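Local coordinates for acyl-[acyl-carrier-protein]--UDP-N-acetylglucosamine O-acyltransferase (PDB 1J2Z) that transfers a (3R)-hydroxyacyl chain from acyl carrier protein to UDP-N-acetylglucosamine, the first step in making the lipid A anchor of lipopolysaccharide, at residues F25-D30 and T45-T50; L64-Q69 and F91-P96; K74-E79 and G97-I102. All blocks are in the same frame, centred on the assembly; numbering follows the deposited sequence.

In the fold
The three contacts join successive coils, and loops between coils, of the left-handed beta-helix of this homotrimeric acyltransferase. Contacts 1 and 2, whose centres are about 11 Å apart, belong to the same parallel sheet: strand 45-46 lies beside strand 63-64 in the sheet, one coil on, with probable hydrogen bonds from Gln47 N to Leu64 O (2.8 Å) and from Leu64 N to Thr45 O (2.9 Å). Contact 3 lies about 13 Å from contact 2, centre to centre, and ties together the two loops that continue from it; Pro68 meets Thr98 between them. Contact 2 supplies Gln69, which binds substrate and lines the octyl thioglucoside pocket. Contact 3 approaches this region through Thr98, whereas contact 1 is remote from it.

Contact 1 of 3, residues F25-D30 and T45-T50; sequences FCVIGD and TLQGHT. With TLA (L(+)-tartaric acid), chain E.
Leu46 is tied to the neighbouring strand through both its backbone polar atoms. Its N donates to Val27 O at 2.8 Å, almost straight at 176°, and its O accepts from Gly29 N, also at 2.8 Å. The two bonds bracket Ile28, the pattern of a parallel pair, and Ile28 CA-H adds a weaker contact to Leu46 O at 3.5 Å. Just beyond the strands a tartrate bridges the two segments: Asp30 N donates to its O41 at 2.7 Å, its hydroxyl O3 donates to Asp30 OD1 at 2.5 Å, and Gly48 N reaches its O11 at 2.7 Å. On the same segment as Gly48, Thr50 OG1 closes back on Gln47 O at 2.6 Å, fastening the corner into the next strand. The side chain of Gln47 starts away from strand 27-28, but a bend at chi2 (-73°) curls its amide end back over Val27 and Gly29. Ile28 and Leu46 share the inner face, where CG1 of the first and CD1 of the second are 4.4 Å apart and Leu34 and Leu40 pack against both. Val27 and Thr45 face outward to a second subunit, whose Asn42 hydrogen-bonds Thr45 OG1. The chemistry implies a stacked pair of left-handed beta-helix coils, apolar inside and joined to the trimer outside, whose corner offers backbone N-H groups that can hold an anion, probably from the crystallisation liquor.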
ATOM      1  N   PHE A  25     -24.397  -7.985  -0.488  1.00 17.37           N
ATOM      2  CA  PHE A  25     -23.329  -8.943  -0.754  1.00 18.58           C
ATOM      3  C   PHE A  25     -22.323  -9.246   0.355  1.00 19.78           C
ATOM      4  O   PHE A  25     -21.219  -9.699   0.067  1.00 24.22           O
ATOM      5  CB  PHE A  25     -22.564  -8.509  -2.015  1.00 14.46           C
ATOM      6  CG  PHE A  25     -23.456  -8.231  -3.200  1.00 17.74           C
ATOM      7  CD1 PHE A  25     -23.419  -6.996  -3.839  1.00 16.40           C
ATOM      8  CD2 PHE A  25     -24.353  -9.195  -3.655  1.00 19.26           C
ATOM      9  CE1 PHE A  25     -24.264  -6.714  -4.917  1.00 20.81           C
ATOM     10  CE2 PHE A  25     -25.206  -8.931  -4.733  1.00 22.92           C
ATOM     11  CZ  PHE A  25     -25.161  -7.685  -5.365  1.00 17.43           C
ATOM     12  N   CYS A  26     -22.664  -9.000   1.615  1.00 19.62           N
ATOM     13  CA  CYS A  26     -21.709  -9.334   2.668  1.00 17.59           C
ATOM     14  C   CYS A  26     -21.616 -10.855   2.728  1.00 15.24           C
ATOM     15  O   CYS A  26     -22.569 -11.548   2.378  1.00 15.30           O
ATOM     16  CB  CYS A  26     -22.163  -8.800   4.029  1.00 19.14           C
ATOM     17  SG  CYS A  26     -21.837  -7.039   4.310  1.00 18.18           S
ATOM     18  N   VAL A  27     -20.463 -11.370   3.145  1.00 17.22           N
ATOM     19  CA  VAL A  27     -20.267 -12.813   3.278  1.00 18.80           C
ATOM     20  C   VAL A  27     -19.887 -13.058   4.732  1.00 21.20           C
ATOM     21  O   VAL A  27     -18.835 -12.610   5.194  1.00 17.35           O
ATOM     22  CB  VAL A  27     -19.148 -13.332   2.355  1.00 18.13           C
ATOM     23  CG1 VAL A  27     -18.974 -14.843   2.540  1.00 18.41           C
ATOM     24  CG2 VAL A  27     -19.497 -13.023   0.906  1.00 20.48           C
ATOM     25  N   ILE A  28     -20.762 -13.761   5.447  1.00 19.67           N
ATOM     26  CA  ILE A  28     -20.571 -14.036   6.865  1.00 21.09           C
ATOM     27  C   ILE A  28     -20.516 -15.531   7.172  1.00 22.06           C
ATOM     28  O   ILE A  28     -21.507 -16.244   7.007  1.00 21.40           O
ATOM     29  CB  ILE A  28     -21.706 -13.354   7.664  1.00 21.59           C
ATOM     30  CG1 ILE A  28     -21.678 -11.851   7.363  1.00 18.49           C
ATOM     31  CG2 ILE A  28     -21.566 -13.633   9.159  1.00 14.30           C
ATOM     32  CD1 ILE A  28     -22.781 -11.059   8.024  1.00 33.64           C
ATOM     33  N   GLY A  29     -19.344 -15.982   7.622  1.00 22.50           N
ATOM     34  CA  GLY A  29     -19.111 -17.386   7.936  1.00 21.36           C
ATOM     35  C   GLY A  29     -19.813 -17.938   9.167  1.00 23.64           C
ATOM     36  O   GLY A  29     -20.412 -17.194   9.950  1.00 15.28           O
ATOM     37  N   ASP A  30     -19.711 -19.250   9.358  1.00 19.91           N
ATOM     38  CA  ASP A  30     -20.390 -19.896  10.465  1.00 25.87           C
ATOM     39  C   ASP A  30     -19.816 -19.719  11.867  1.00 27.66           C
ATOM     40  O   ASP A  30     -20.385 -20.229  12.819  1.00 30.10           O
ATOM     41  CB  ASP A  30     -20.592 -21.391  10.172  1.00 28.94           C
ATOM     42  CG  ASP A  30     -19.291 -22.148  10.005  1.00 37.34           C
ATOM     43  OD1 ASP A  30     -18.253 -21.691  10.523  1.00 39.19           O
ATOM     44  OD2 ASP A  30     -19.320 -23.221   9.365  1.00 34.02           O
ATOM     45  N   THR A  45     -16.379  -9.062   4.252  1.00 18.36           N
ATOM     46  CA  THR A  45     -16.181 -10.497   4.399  1.00 16.45           C
ATOM     47  C   THR A  45     -15.736 -10.818   5.822  1.00 17.82           C
ATOM     48  O   THR A  45     -14.701 -10.338   6.277  1.00 18.61           O
ATOM     49  CB  THR A  45     -15.113 -11.036   3.431  1.00 19.64           C
ATOM     50  OG1 THR A  45     -15.561 -10.874   2.081  1.00 21.51           O
ATOM     51  CG2 THR A  45     -14.848 -12.515   3.700  1.00 18.98           C
ATOM     52  N   LEU A  46     -16.525 -11.630   6.517  1.00 15.45           N
ATOM     53  CA  LEU A  46     -16.206 -12.029   7.881  1.00 14.61           C
ATOM     54  C   LEU A  46     -16.135 -13.554   7.928  1.00 19.41           C
ATOM     55  O   LEU A  46     -17.135 -14.234   7.704  1.00 20.98           O
ATOM     56  CB  LEU A  46     -17.288 -11.517   8.839  1.00 18.97           C
ATOM     57  CG  LEU A  46     -17.565 -10.011   8.803  1.00 19.39           C
ATOM     58  CD1 LEU A  46     -18.671  -9.657   9.792  1.00 18.82           C
ATOM     59  CD2 LEU A  46     -16.293  -9.253   9.145  1.00 21.80           C
ATOM     60  N   GLN A  47     -14.948 -14.084   8.205  1.00 20.65           N
ATOM     61  CA  GLN A  47     -14.732 -15.526   8.275  1.00 22.39           C
ATOM     62  C   GLN A  47     -14.120 -15.913   9.625  1.00 18.98           C
ATOM     63  O   GLN A  47     -13.855 -15.059  10.469  1.00 17.45           O
ATOM     64  CB  GLN A  47     -13.773 -15.970   7.161  1.00 24.83           C
ATOM     65  CG  GLN A  47     -14.192 -15.603   5.737  1.00 29.47           C
ATOM     66  CD  GLN A  47     -15.344 -16.448   5.215  1.00 35.68           C
ATOM     67  OE1 GLN A  47     -16.510 -16.184   5.505  1.00 38.32           O
ATOM     68  NE2 GLN A  47     -15.017 -17.478   4.447  1.00 46.29           N
ATOM     69  N   GLY A  48     -13.880 -17.206   9.811  1.00 21.36           N
ATOM     70  CA  GLY A  48     -13.282 -17.679  11.050  1.00 22.39           C
ATOM     71  C   GLY A  48     -14.097 -17.404  12.301  1.00 22.76           C
ATOM     72  O   GLY A  48     -15.265 -17.021  12.229  1.00 17.76           O
ATOM     73  N   HIS A  49     -13.463 -17.600  13.453  1.00 21.01           N
ATOM     74  CA  HIS A  49     -14.099 -17.398  14.750  1.00 22.85           C
ATOM     75  C   HIS A  49     -13.886 -15.944  15.118  1.00 23.53           C
ATOM     76  O   HIS A  49     -12.985 -15.603  15.888  1.00 21.18           O
ATOM     77  CB  HIS A  49     -13.451 -18.334  15.772  1.00 26.94           C
ATOM     78  CG  HIS A  49     -13.264 -19.724  15.254  1.00 31.84           C
ATOM     79  ND1 HIS A  49     -14.323 -20.558  14.965  1.00 33.60           N
ATOM     80  CD2 HIS A  49     -12.147 -20.400  14.894  1.00 37.33           C
ATOM     81  CE1 HIS A  49     -13.868 -21.684  14.448  1.00 36.13           C
ATOM     82  NE2 HIS A  49     -12.550 -21.614  14.393  1.00 35.59           N
ATOM     83  N   THR A  50     -14.740 -15.098  14.556  1.00 23.09           N
ATOM     84  CA  THR A  50     -14.648 -13.662  14.732  1.00 20.98           C
ATOM     85  C   THR A  50     -15.816 -13.028  15.479  1.00 20.59           C
ATOM     86  O   THR A  50     -16.983 -13.282  15.171  1.00 21.37           O
ATOM     87  CB  THR A  50     -14.533 -12.992  13.352  1.00 26.50           C
ATOM     88  OG1 THR A  50     -13.491 -13.636  12.601  1.00 25.66           O
ATOM     89  CG2 THR A  50     -14.221 -11.512  13.492  1.00 26.33           C
TER
HETATM   90  O1  TLA E 410     -13.769 -21.362   7.071  1.00 77.53           O
HETATM   91  O11 TLA E 410     -13.699 -19.257   8.081  1.00 68.94           O
HETATM   92  C1  TLA E 410     -14.219 -20.126   7.370  1.00 73.79           C
HETATM   93  C2  TLA E 410     -15.579 -19.880   6.665  1.00 74.22           C
HETATM   94  O2  TLA E 410     -15.913 -18.577   7.059  1.00 64.98           O
HETATM   95  C3  TLA E 410     -16.613 -20.944   7.171  1.00 73.05           C
HETATM   96  O3  TLA E 410     -16.826 -20.859   8.625  1.00 77.78           O
HETATM   97  C4  TLA E 410     -17.929 -20.693   6.453  1.00 71.58           C
HETATM   98  O4  TLA E 410     -17.808 -20.892   5.185  1.00 74.26           O
HETATM   99  O41 TLA E 410     -18.937 -20.377   6.986  1.00 70.17           O

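Contact 2 of 3, residues L64-Q69 and F91-P96; sequences LGTQPQ and FCMINP. With SOG (octyl 1-thio-beta-D-glucopyranoside), chain B; SO4 (sulfate ion), chain C.
The carbonyl oxygen of Ile94 takes a hydrogen bond from Gly65 N at 2.9 Å, with an N-H...O angle of 169°. A CA-H contact joins Leu64 CA to Ile94 O at 3.5 Å. Beside it Leu64 and Ile94 run in the same direction into the core, CD2 of the former lying 3.5 Å from CD1 of the latter, and Leu80 packs against both. This is the stacking of like positions in successive coils of a left-handed beta-helix, after which the chain at Gly65 leaves the regular coil for a loop. The loop folds across Asn95 and Pro96: the carbonyl O of Thr66 comes up to the CD corner of the Pro96 ring, 3.0 Å from CD, while the Asn95 amide end is pressed against the Thr66-Pro68 backbone. Met93 sets off away from the loop, yet bends at chi2 (-86°) and chi3 (-90°) bring its CE to 3.7 Å from Gln69 CD. Gln69, a substrate-binding residue, places OE1 2.7 Å from O4 of the octyl thioglucoside, and Asn133 of a second subunit donates to the same OE1. On the loop's outer side, Gln67 N holds a sulfate oxygen, O4, at 2.7 Å, and Gln67 NE2 bonds the sulfate O3 at 3.0 Å.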
ATOM      1  N   LEU A  64     -12.095  -9.708   7.290  1.00 16.36           N
ATOM      2  CA  LEU A  64     -11.743 -10.030   8.668  1.00 16.61           C
ATOM      3  C   LEU A  64     -11.955 -11.501   8.978  1.00 16.50           C
ATOM      4  O   LEU A  64     -13.002 -12.070   8.672  1.00 17.30           O
ATOM      5  CB  LEU A  64     -12.587  -9.206   9.643  1.00 18.04           C
ATOM      6  CG  LEU A  64     -12.711  -7.689   9.482  1.00 26.06           C
ATOM      7  CD1 LEU A  64     -13.421  -7.140  10.706  1.00 32.67           C
ATOM      8  CD2 LEU A  64     -11.347  -7.041   9.330  1.00 37.99           C
ATOM      9  N   GLY A  65     -10.949 -12.124   9.572  1.00 18.49           N
ATOM     10  CA  GLY A  65     -11.101 -13.512   9.943  1.00 13.21           C
ATOM     11  C   GLY A  65     -10.518 -14.575   9.044  1.00 17.23           C
ATOM     12  O   GLY A  65     -10.555 -15.738   9.420  1.00 18.38           O
ATOM     13  N   THR A  66     -10.008 -14.219   7.866  1.00 16.48           N
ATOM     14  CA  THR A  66      -9.416 -15.240   7.009  1.00 21.91           C
ATOM     15  C   THR A  66      -8.141 -15.698   7.708  1.00 19.36           C
ATOM     16  O   THR A  66      -7.605 -14.984   8.555  1.00 17.52           O
ATOM     17  CB  THR A  66      -9.068 -14.708   5.593  1.00 19.77           C
ATOM     18  OG1 THR A  66      -8.265 -13.528   5.702  1.00 17.13           O
ATOM     19  CG2 THR A  66     -10.337 -14.401   4.812  1.00 18.31           C
ATOM     20  N   GLN A  67      -7.657 -16.880   7.352  1.00 20.63           N
ATOM     21  CA  GLN A  67      -6.465 -17.437   7.985  1.00 23.31           C
ATOM     22  C   GLN A  67      -5.208 -16.583   7.883  1.00 25.69           C
ATOM     23  O   GLN A  67      -4.997 -15.872   6.898  1.00 20.37           O
ATOM     24  CB  GLN A  67      -6.182 -18.835   7.425  1.00 22.40           C
ATOM     25  CG  GLN A  67      -6.142 -18.909   5.913  1.00 29.83           C
ATOM     26  CD  GLN A  67      -6.042 -20.338   5.404  1.00 35.12           C
ATOM     27  OE1 GLN A  67      -5.003 -20.986   5.532  1.00 39.24           O
ATOM     28  NE2 GLN A  67      -7.129 -20.839   4.832  1.00 38.92           N
ATOM     29  N   PRO A  68      -4.356 -16.632   8.917  1.00 23.60           N
ATOM     30  CA  PRO A  68      -3.127 -15.838   8.871  1.00 27.80           C
ATOM     31  C   PRO A  68      -2.276 -16.209   7.659  1.00 28.67           C
ATOM     32  O   PRO A  68      -2.386 -17.315   7.124  1.00 23.31           O
ATOM     33  CB  PRO A  68      -2.444 -16.162  10.206  1.00 28.67           C
ATOM     34  CG  PRO A  68      -3.051 -17.467  10.623  1.00 30.71           C
ATOM     35  CD  PRO A  68      -4.485 -17.333  10.204  1.00 23.97           C
ATOM     36  N   GLN A  69      -1.448 -15.269   7.216  1.00 21.32           N
ATOM     37  CA  GLN A  69      -0.587 -15.496   6.064  1.00 31.07           C
ATOM     38  C   GLN A  69       0.608 -16.351   6.467  1.00 33.64           C
ATOM     39  O   GLN A  69       1.175 -17.071   5.647  1.00 40.70           O
ATOM     40  CB  GLN A  69      -0.125 -14.153   5.492  1.00 21.81           C
ATOM     41  CG  GLN A  69      -1.293 -13.263   5.087  1.00 24.65           C
ATOM     42  CD  GLN A  69      -0.859 -12.006   4.364  1.00 26.78           C
ATOM     43  OE1 GLN A  69      -0.217 -11.126   4.939  1.00 29.40           O
ATOM     44  NE2 GLN A  69      -1.212 -11.916   3.092  1.00 16.26           N
ATOM     45  N   PHE A  91     -10.841  -2.076   2.477  1.00 15.84           N
ATOM     46  CA  PHE A  91      -9.663  -2.891   2.174  1.00 17.15           C
ATOM     47  C   PHE A  91      -8.791  -3.325   3.345  1.00 19.60           C
ATOM     48  O   PHE A  91      -7.654  -3.759   3.139  1.00 17.43           O
ATOM     49  CB  PHE A  91      -8.794  -2.175   1.137  1.00 17.06           C
ATOM     50  CG  PHE A  91      -9.575  -1.618  -0.019  1.00 21.19           C
ATOM     51  CD1 PHE A  91      -9.590  -0.249  -0.271  1.00 19.73           C
ATOM     52  CD2 PHE A  91     -10.313  -2.459  -0.842  1.00 18.76           C
ATOM     53  CE1 PHE A  91     -10.331   0.274  -1.329  1.00 20.59           C
ATOM     54  CE2 PHE A  91     -11.058  -1.948  -1.903  1.00 18.92           C
ATOM     55  CZ  PHE A  91     -11.067  -0.576  -2.148  1.00 14.08           C
ATOM     56  N   CYS A  92      -9.291  -3.198   4.568  1.00 16.28           N
ATOM     57  CA  CYS A  92      -8.507  -3.652   5.714  1.00 19.46           C
ATOM     58  C   CYS A  92      -8.512  -5.172   5.706  1.00 17.67           C
ATOM     59  O   CYS A  92      -9.453  -5.793   5.216  1.00 20.64           O
ATOM     60  CB  CYS A  92      -9.104  -3.158   7.030  1.00 22.66           C
ATOM     61  SG  CYS A  92      -8.710  -1.454   7.402  1.00 24.62           S
ATOM     62  N   MET A  93      -7.455  -5.772   6.240  1.00 15.27           N
ATOM     63  CA  MET A  93      -7.359  -7.226   6.281  1.00 16.59           C
ATOM     64  C   MET A  93      -6.822  -7.577   7.658  1.00 22.12           C
ATOM     65  O   MET A  93      -5.719  -7.175   8.020  1.00 23.81           O
ATOM     66  CB  MET A  93      -6.413  -7.713   5.185  1.00 19.20           C
ATOM     67  CG  MET A  93      -6.600  -9.170   4.778  1.00 23.68           C
ATOM     68  SD  MET A  93      -5.684 -10.304   5.805  1.00 26.59           S
ATOM     69  CE  MET A  93      -4.114 -10.388   4.918  1.00 20.92           C
ATOM     70  N   ILE A  94      -7.618  -8.312   8.427  1.00 19.30           N
ATOM     71  CA  ILE A  94      -7.246  -8.680   9.786  1.00 19.27           C
ATOM     72  C   ILE A  94      -7.389 -10.182  10.001  1.00 19.92           C
ATOM     73  O   ILE A  94      -8.452 -10.752   9.765  1.00 18.35           O
ATOM     74  CB  ILE A  94      -8.136  -7.939  10.803  1.00 20.05           C
ATOM     75  CG1 ILE A  94      -8.038  -6.428  10.566  1.00 21.51           C
ATOM     76  CG2 ILE A  94      -7.702  -8.271  12.225  1.00 21.73           C
ATOM     77  CD1 ILE A  94      -8.933  -5.608  11.467  1.00 23.51           C
ATOM     78  N   ASN A  95      -6.312 -10.813  10.455  1.00 17.25           N
ATOM     79  CA  ASN A  95      -6.313 -12.250  10.690  1.00 15.49           C
ATOM     80  C   ASN A  95      -6.377 -12.601  12.168  1.00 17.31           C
ATOM     81  O   ASN A  95      -6.013 -11.791  13.022  1.00 18.36           O
ATOM     82  CB  ASN A  95      -5.044 -12.872  10.100  1.00 20.56           C
ATOM     83  CG  ASN A  95      -4.879 -12.562   8.630  1.00 15.17           C
ATOM     84  OD1 ASN A  95      -5.762 -12.851   7.821  1.00 23.10           O
ATOM     85  ND2 ASN A  95      -3.748 -11.971   8.275  1.00 15.53           N
ATOM     86  N   PRO A  96      -6.859 -13.813  12.485  1.00 18.99           N
ATOM     87  CA  PRO A  96      -6.962 -14.283  13.868  1.00 20.50           C
ATOM     88  C   PRO A  96      -5.584 -14.781  14.300  1.00 23.51           C
ATOM     89  O   PRO A  96      -4.648 -14.798  13.492  1.00 18.64           O
ATOM     90  CB  PRO A  96      -8.005 -15.399  13.781  1.00 15.17           C
ATOM     91  CG  PRO A  96      -7.801 -15.938  12.400  1.00 17.90           C
ATOM     92  CD  PRO A  96      -7.620 -14.690  11.576  1.00 15.08           C
TER
HETATM   93  C1  SOG B 409       4.628 -11.872   9.148  0.70 61.56           C
HETATM   94  C2  SOG B 409       3.517 -12.871   9.557  0.70 58.64           C
HETATM   95  C3  SOG B 409       2.405 -12.862   8.498  0.70 53.21           C
HETATM   96  C4  SOG B 409       1.843 -11.439   8.414  0.70 53.09           C
HETATM   97  C5  SOG B 409       2.981 -10.468   8.009  0.70 55.19           C
HETATM   98  C6  SOG B 409       2.471  -9.035   7.936  0.70 57.81           C
HETATM   99  C1' SOG B 409       6.976 -11.640   9.590  0.70 66.77           C
HETATM  100  C2' SOG B 409       7.549 -10.392  10.232  0.70 61.34           C
HETATM  101  C3' SOG B 409       9.059 -10.478  10.346  0.70 59.84           C
HETATM  102  C4' SOG B 409       9.641  -9.230  10.993  0.70 52.20           C
HETATM  103  C5' SOG B 409      11.156  -9.325  11.107  0.70 48.62           C
HETATM  104  C6' SOG B 409      11.743  -8.027  11.623  0.70 40.30           C
HETATM  105  C7' SOG B 409      13.248  -8.105  11.739  0.70 43.17           C
HETATM  106  C8' SOG B 409      13.804  -6.799  12.253  0.70 37.89           C
HETATM  107  S1  SOG B 409       5.669 -11.851  10.137  0.70 70.96           S
HETATM  108  O2  SOG B 409       4.058 -14.180   9.679  0.70 56.14           O
HETATM  109  O3  SOG B 409       1.380 -13.762   8.867  0.70 55.49           O
HETATM  110  O4  SOG B 409       0.801 -11.389   7.454  0.70 41.60           O
HETATM  111  O5  SOG B 409       4.048 -10.545   8.997  0.70 60.73           O
HETATM  112  O6  SOG B 409       1.890  -8.793   6.669  0.70 61.21           O
HETATM  113  S   SO4 C 412     -10.322 -19.166   5.518  1.00 65.27           S
HETATM  114  O1  SO4 C 412     -11.571 -18.461   5.233  1.00 65.76           O
HETATM  115  O2  SO4 C 412     -10.434 -19.853   6.795  1.00 67.59           O
HETATM  116  O3  SO4 C 412     -10.040 -20.141   4.476  1.00 65.90           O
HETATM  117  O4  SO4 C 412      -9.206 -18.224   5.577  1.00 55.93           O

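Contact 3 of 3, residues K74-E79 and G97-I102; sequences KGEYSE and GTEGGI
Glu76 sends its side chain toward the 97-102 loop with CG opposite the carbonyl carbon (chi1 -39°) and then stretched out (chi2 174°), which carries the carboxylate to the backbone of Thr98 and Glu99. There OE1 of Glu76 accepts Glu99 N at 2.7 Å, although the place of that oxygen is less certain than the length suggests. The other oxygen, OE2, lies against Glu99 CB at 3.4 Å. The two side chains cross at about a right angle with their carboxylate planes 68° apart, and Glu76 OE2 stays 4.3 Å from Glu99 OE1, a like-charged approach that probably costs some energy. Nearer the core, Ser78 OG makes a weak and doubtful bond to Gly97 O, an oxygen whose position is less sure, and Gly97 N donates to Glu79 O at 3.3 Å from well above the carbonyl plane. Residues 98-101 form a beta turn closed by Gly101 N to Thr98 O at 3.1 Å; Asp122 takes Thr98 OG1 and Ile102 N, so that one carboxylate holds both ends of the turn. Both loops leave the beta-helix after strands 63-64 and 93-94, and they re-enter it as the adjacent parallel strands 79-82, which begins at Glu79 itself, and 104-107, where Glu79 pairs with Lys103 and Thr105.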
ATOM      1  N   LYS A  74      -1.369 -23.916  10.811  1.00 74.57           N
ATOM      2  CA  LYS A  74      -1.811 -25.221  10.330  1.00 77.73           C
ATOM      3  C   LYS A  74      -3.279 -25.480  10.672  1.00 76.22           C
ATOM      4  O   LYS A  74      -3.590 -26.356  11.480  1.00 77.13           O
ATOM      5  CB  LYS A  74      -0.932 -26.324  10.932  1.00 80.36           C
ATOM      6  CG  LYS A  74      -1.244 -27.723  10.420  1.00 87.34           C
ATOM      7  CD  LYS A  74      -0.372 -28.769  11.100  1.00 92.43           C
ATOM      8  CE  LYS A  74      -0.671 -30.167  10.578  1.00 92.82           C
ATOM      9  NZ  LYS A  74       0.172 -31.197  11.246  1.00 95.63           N
ATOM     10  N   GLY A  75      -4.174 -24.717  10.049  1.00 74.40           N
ATOM     11  CA  GLY A  75      -5.596 -24.883  10.299  1.00 71.81           C
ATOM     12  C   GLY A  75      -5.922 -24.895  11.779  1.00 71.85           C
ATOM     13  O   GLY A  75      -6.858 -25.564  12.220  1.00 71.97           O
ATOM     14  N   GLU A  76      -5.144 -24.141  12.548  1.00 70.05           N
ATOM     15  CA  GLU A  76      -5.325 -24.061  13.989  1.00 64.12           C
ATOM     16  C   GLU A  76      -6.660 -23.432  14.373  1.00 62.35           C
ATOM     17  O   GLU A  76      -7.337 -22.811  13.552  1.00 60.12           O
ATOM     18  CB  GLU A  76      -4.188 -23.247  14.607  1.00 63.03           C
ATOM     19  CG  GLU A  76      -2.839 -23.509  13.966  1.00 59.05           C
ATOM     20  CD  GLU A  76      -1.772 -22.591  14.499  1.00 61.20           C
ATOM     21  OE1 GLU A  76      -2.050 -21.384  14.626  1.00 67.97           O
ATOM     22  OE2 GLU A  76      -0.652 -23.066  14.783  1.00 69.14           O
ATOM     23  N   TYR A  77      -7.014 -23.601  15.641  1.00 60.11           N
ATOM     24  CA  TYR A  77      -8.246 -23.075  16.209  1.00 52.65           C
ATOM     25  C   TYR A  77      -7.908 -21.743  16.884  1.00 45.07           C
ATOM     26  O   TYR A  77      -7.429 -21.728  18.017  1.00 44.96           O
ATOM     27  CB  TYR A  77      -8.788 -24.049  17.265  1.00 62.97           C
ATOM     28  CG  TYR A  77      -8.470 -25.513  17.005  1.00 72.93           C
ATOM     29  CD1 TYR A  77      -7.149 -25.960  16.925  1.00 75.20           C
ATOM     30  CD2 TYR A  77      -9.490 -26.451  16.844  1.00 77.01           C
ATOM     31  CE1 TYR A  77      -6.850 -27.300  16.687  1.00 81.08           C
ATOM     32  CE2 TYR A  77      -9.202 -27.799  16.607  1.00 81.88           C
ATOM     33  CZ  TYR A  77      -7.879 -28.214  16.529  1.00 84.08           C
ATOM     34  OH  TYR A  77      -7.583 -29.537  16.293  1.00 86.71           O
ATOM     35  N   SER A  78      -8.150 -20.631  16.192  1.00 35.79           N
ATOM     36  CA  SER A  78      -7.856 -19.310  16.748  1.00 30.43           C
ATOM     37  C   SER A  78      -9.021 -18.348  16.564  1.00 25.17           C
ATOM     38  O   SER A  78      -9.969 -18.648  15.845  1.00 21.26           O
ATOM     39  CB  SER A  78      -6.598 -18.729  16.099  1.00 33.80           C
ATOM     40  OG  SER A  78      -5.433 -19.380  16.582  1.00 44.27           O
ATOM     41  N   GLU A  79      -8.936 -17.180  17.196  1.00 20.17           N
ATOM     42  CA  GLU A  79     -10.013 -16.204  17.116  1.00 20.46           C
ATOM     43  C   GLU A  79      -9.566 -14.795  16.767  1.00 19.75           C
ATOM     44  O   GLU A  79      -8.388 -14.451  16.867  1.00 20.41           O
ATOM     45  CB  GLU A  79     -10.749 -16.126  18.455  1.00 21.60           C
ATOM     46  CG  GLU A  79     -11.059 -17.455  19.117  1.00 31.62           C
ATOM     47  CD  GLU A  79     -11.625 -17.268  20.514  1.00 29.30           C
ATOM     48  OE1 GLU A  79     -12.824 -16.946  20.639  1.00 37.69           O
ATOM     49  OE2 GLU A  79     -10.864 -17.420  21.487  1.00 32.52           O
ATOM     50  N   GLY A  97      -5.458 -15.185  15.560  1.00 19.55           N
ATOM     51  CA  GLY A  97      -4.171 -15.636  16.067  1.00 17.64           C
ATOM     52  C   GLY A  97      -3.734 -17.025  15.650  1.00 21.28           C
ATOM     53  O   GLY A  97      -4.317 -17.613  14.748  1.00 17.64           O
ATOM     54  N   THR A  98      -2.688 -17.530  16.306  1.00 21.30           N
ATOM     55  CA  THR A  98      -2.145 -18.860  16.034  1.00 20.16           C
ATOM     56  C   THR A  98      -1.839 -19.574  17.350  1.00 24.68           C
ATOM     57  O   THR A  98      -1.778 -18.953  18.416  1.00 19.22           O
ATOM     58  CB  THR A  98      -0.821 -18.799  15.233  1.00 18.04           C
ATOM     59  OG1 THR A  98       0.155 -18.071  15.983  1.00 22.56           O
ATOM     60  CG2 THR A  98      -1.028 -18.129  13.884  1.00 17.40           C
ATOM     61  N   GLU A  99      -1.633 -20.882  17.266  1.00 28.01           N
ATOM     62  CA  GLU A  99      -1.329 -21.679  18.445  1.00 31.88           C
ATOM     63  C   GLU A  99       0.027 -21.290  19.026  1.00 31.52           C
ATOM     64  O   GLU A  99       0.223 -21.323  20.241  1.00 30.51           O
ATOM     65  CB  GLU A  99      -1.340 -23.167  18.089  1.00 39.45           C
ATOM     66  CG  GLU A  99      -0.991 -24.077  19.253  1.00 55.78           C
ATOM     67  CD  GLU A  99      -1.115 -25.546  18.900  1.00 68.62           C
ATOM     68  OE1 GLU A  99      -0.456 -25.986  17.931  1.00 74.15           O
ATOM     69  OE2 GLU A  99      -1.872 -26.260  19.593  1.00 76.81           O
ATOM     70  N   GLY A 100       0.958 -20.917  18.155  1.00 32.13           N
ATOM     71  CA  GLY A 100       2.280 -20.524  18.606  1.00 31.76           C
ATOM     72  C   GLY A 100       2.286 -19.149  19.243  1.00 35.10           C
ATOM     73  O   GLY A 100       3.206 -18.806  19.988  1.00 35.80           O
ATOM     74  N   GLY A 101       1.254 -18.361  18.947  1.00 32.61           N
ATOM     75  CA  GLY A 101       1.148 -17.023  19.503  1.00 29.75           C
ATOM     76  C   GLY A 101       0.265 -17.019  20.738  1.00 30.79           C
ATOM     77  O   GLY A 101       0.572 -17.686  21.722  1.00 32.52           O
ATOM     78  N   ILE A 102      -0.833 -16.273  20.692  1.00 23.39           N
ATOM     79  CA  ILE A 102      -1.751 -16.212  21.822  1.00 22.85           C
ATOM     80  C   ILE A 102      -3.133 -16.719  21.419  1.00 23.86           C
ATOM     81  O   ILE A 102      -4.129 -16.434  22.086  1.00 20.59           O
ATOM     82  CB  ILE A 102      -1.886 -14.770  22.372  1.00 22.98           C
ATOM     83  CG1 ILE A 102      -2.305 -13.816  21.248  1.00 18.72           C
ATOM     84  CG2 ILE A 102      -0.573 -14.330  23.009  1.00 27.79           C
ATOM     85  CD1 ILE A 102      -2.495 -12.375  21.713  1.00 22.45           C
TER